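DNMT2 (Spodoptera frugiperda, PDB 4H0N) probably methylates cytosine 38 in the anticodon loop of tRNA(Asp), and probably DNA cytosines too, using S-adenosyl-L-methionine as methyl donor. Local coordinates at residues A[201-204]-A[205-209]. The protein carries 3 engineered substitutions. Sequence-based numbering, arbitrary orientation.
Sequences EDVD and EKFLV
Asp204 meets the turn that follows it with both its carboxylate and its carbonyl. The backbone N of Lys206 gives its hydrogen to Asp204 OD2 at 3.1 Å, a somewhat bent bond (148°) that takes the oxygen's anti lone pair, the one facing away from OD1. CG of Asp204 stands anti to its own backbone N (chi1 -159°), which swings the carboxylate forward over the first amides of the turn. One step on, Phe207 N points almost straight at Asp204 O, but at 3.3 Å this bond is weak. The Lys206 chain kinks twice on its way out, runs roughly perpendicular to the Asp204 side chain and brings its CD alongside OD2. Its ammonium does not close a salt bridge, as NZ stays 4.6 Å from OD1, though the opposite charges may still attract. Residues 205-207 form a single 3-10 turn, which Asp204 leads into, within the long loop between strand 161-168 of the methyltransferase's central sheet and helix 211-214. On the apolar side, Val203 CG1 reaches Phe207 CD2 at 3.8 Å, coming at the ring obliquely. Asp204 O lies by the edge of the same ring, near its plane, while Lys206 CG sits above one face, nearer the ring's margin than its centre. Farther out, Phe207 also packs on Met308 and Tyr312 of helix 308-316, and its backbone is hydrogen-bonded to Tyr284; Val203 touches Arg283 and shares Thr286 with Phe207.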
ATOM      1  N   GLU A 201      -1.853 -21.696  12.673  1.00 96.86           N
ATOM      2  CA  GLU A 201      -2.853 -22.540  13.323  1.00103.84           C
ATOM      3  C   GLU A 201      -3.258 -21.985  14.690  1.00108.13           C
ATOM      4  O   GLU A 201      -4.446 -21.874  14.993  1.00113.43           O
ATOM      5  CB  GLU A 201      -2.395 -24.010  13.401  1.00101.58           C
ATOM      6  CG  GLU A 201      -1.305 -24.326  14.427  1.00110.98           C
ATOM      7  CD  GLU A 201      -1.873 -24.776  15.768  1.00117.71           C
ATOM      8  OE1 GLU A 201      -3.109 -24.711  15.950  1.00117.49           O
ATOM      9  OE2 GLU A 201      -1.085 -25.199  16.640  1.00121.47           O
ATOM     10  N   ASP A 202      -2.275 -21.609  15.501  1.00 94.16           N
ATOM     11  CA  ASP A 202      -2.553 -21.117  16.843  1.00 92.56           C
ATOM     12  C   ASP A 202      -2.936 -19.644  16.813  1.00 80.92           C
ATOM     13  O   ASP A 202      -2.216 -18.797  17.344  1.00 84.85           O
ATOM     14  CB  ASP A 202      -1.347 -21.336  17.763  1.00106.83           C
ATOM     15  CG  ASP A 202      -1.684 -22.181  18.981  1.00111.70           C
ATOM     16  OD1 ASP A 202      -1.616 -23.425  18.884  1.00113.12           O
ATOM     17  OD2 ASP A 202      -2.018 -21.601  20.038  1.00112.20           O
ATOM     18  N   VAL A 203      -4.070 -19.336  16.190  1.00 54.59           N
ATOM     19  CA  VAL A 203      -4.535 -17.953  16.135  1.00 44.71           C
ATOM     20  C   VAL A 203      -5.445 -17.614  17.313  1.00 44.05           C
ATOM     21  O   VAL A 203      -6.418 -18.313  17.592  1.00 44.94           O
ATOM     22  CB  VAL A 203      -5.235 -17.626  14.808  1.00 43.92           C
ATOM     23  CG1 VAL A 203      -5.703 -16.179  14.805  1.00 37.86           C
ATOM     24  CG2 VAL A 203      -4.291 -17.871  13.644  1.00 41.48           C
ATOM     25  N   ASP A 204      -5.109 -16.528  17.998  1.00 50.58           N
ATOM     26  CA  ASP A 204      -5.809 -16.107  19.204  1.00 48.62           C
ATOM     27  C   ASP A 204      -7.268 -15.729  18.937  1.00 46.08           C
ATOM     28  O   ASP A 204      -7.603 -15.192  17.877  1.00 44.10           O
ATOM     29  CB  ASP A 204      -5.066 -14.923  19.813  1.00 49.15           C
ATOM     30  CG  ASP A 204      -5.378 -14.728  21.270  1.00 58.68           C
ATOM     31  OD1 ASP A 204      -4.527 -15.099  22.108  1.00 63.35           O
ATOM     32  OD2 ASP A 204      -6.468 -14.194  21.572  1.00 59.25           O
ATOM     33  N   GLU A 205      -8.133 -16.004  19.910  1.00 54.53           N
ATOM     34  CA  GLU A 205      -9.561 -15.727  19.771  1.00 59.19           C
ATOM     35  C   GLU A 205      -9.890 -14.234  19.699  1.00 50.58           C
ATOM     36  O   GLU A 205     -11.036 -13.864  19.453  1.00 50.14           O
ATOM     37  CB  GLU A 205     -10.359 -16.382  20.906  1.00 84.70           C
ATOM     38  CG  GLU A 205     -10.900 -17.772  20.574  1.00 94.34           C
ATOM     39  CD  GLU A 205     -12.145 -18.127  21.376  1.00102.43           C
ATOM     40  OE1 GLU A 205     -12.534 -17.336  22.262  1.00105.42           O
ATOM     41  OE2 GLU A 205     -12.738 -19.196  21.114  1.00101.97           O
ATOM     42  N   LYS A 206      -8.897 -13.376  19.907  1.00 52.11           N
ATOM     43  CA  LYS A 206      -9.142 -11.938  19.860  1.00 52.53           C
ATOM     44  C   LYS A 206      -9.415 -11.447  18.436  1.00 51.95           C
ATOM     45  O   LYS A 206      -9.930 -10.345  18.241  1.00 50.42           O
ATOM     46  CB  LYS A 206      -7.977 -11.165  20.480  1.00 53.95           C
ATOM     47  CG  LYS A 206      -6.758 -11.004  19.582  1.00 53.00           C
ATOM     48  CD  LYS A 206      -5.495 -11.401  20.333  1.00 57.00           C
ATOM     49  CE  LYS A 206      -4.342 -10.451  20.071  1.00 55.06           C
ATOM     50  NZ  LYS A 206      -3.118 -10.874  20.808  1.00 55.01           N
ATOM     51  N   PHE A 207      -9.078 -12.269  17.448  1.00 43.99           N
ATOM     52  CA  PHE A 207      -9.250 -11.881  16.054  1.00 32.11           C
ATOM     53  C   PHE A 207     -10.603 -12.304  15.498  1.00 31.19           C
ATOM     54  O   PHE A 207     -10.949 -11.964  14.364  1.00 29.51           O
ATOM     55  CB  PHE A 207      -8.120 -12.442  15.195  1.00 32.03           C
ATOM     56  CG  PHE A 207      -6.777 -11.862  15.516  1.00 35.92           C
ATOM     57  CD1 PHE A 207      -6.456 -10.576  15.124  1.00 32.92           C
ATOM     58  CD2 PHE A 207      -5.837 -12.599  16.212  1.00 42.08           C
ATOM     59  CE1 PHE A 207      -5.224 -10.035  15.421  1.00 35.23           C
ATOM     60  CE2 PHE A 207      -4.600 -12.066  16.512  1.00 43.13           C
ATOM     61  CZ  PHE A 207      -4.294 -10.781  16.116  1.00 41.11           C
ATOM     62  N   LEU A 208     -11.363 -13.049  16.297  1.00 39.74           N
ATOM     63  CA  LEU A 208     -12.705 -13.459  15.899  1.00 39.00           C
ATOM     64  C   LEU A 208     -13.581 -12.235  15.696  1.00 34.33           C
ATOM     65  O   LEU A 208     -13.556 -11.303  16.494  1.00 41.16           O
ATOM     66  CB  LEU A 208     -13.329 -14.388  16.941  1.00 34.97           C
ATOM     67  CG  LEU A 208     -12.913 -15.858  16.868  1.00 36.58           C
ATOM     68  CD1 LEU A 208     -13.320 -16.585  18.129  1.00 39.68           C
ATOM     69  CD2 LEU A 208     -13.507 -16.540  15.646  1.00 35.85           C
ATOM     70  N   VAL A 209     -14.341 -12.237  14.613  1.00 30.30           N
ATOM     71  CA  VAL A 209     -15.236 -11.134  14.312  1.00 29.80           C
ATOM     72  C   VAL A 209     -16.346 -11.044  15.369  1.00 31.76           C
ATOM     73  O   VAL A 209     -17.026 -12.037  15.656  1.00 33.13           O
ATOM     74  CB  VAL A 209     -15.808 -11.287  12.889  1.00 28.65           C
ATOM     75  CG1 VAL A 209     -16.785 -10.179  12.571  1.00 28.74           C
ATOM     76  CG2 VAL A 209     -14.674 -11.304  11.881  1.00 27.08           C
TER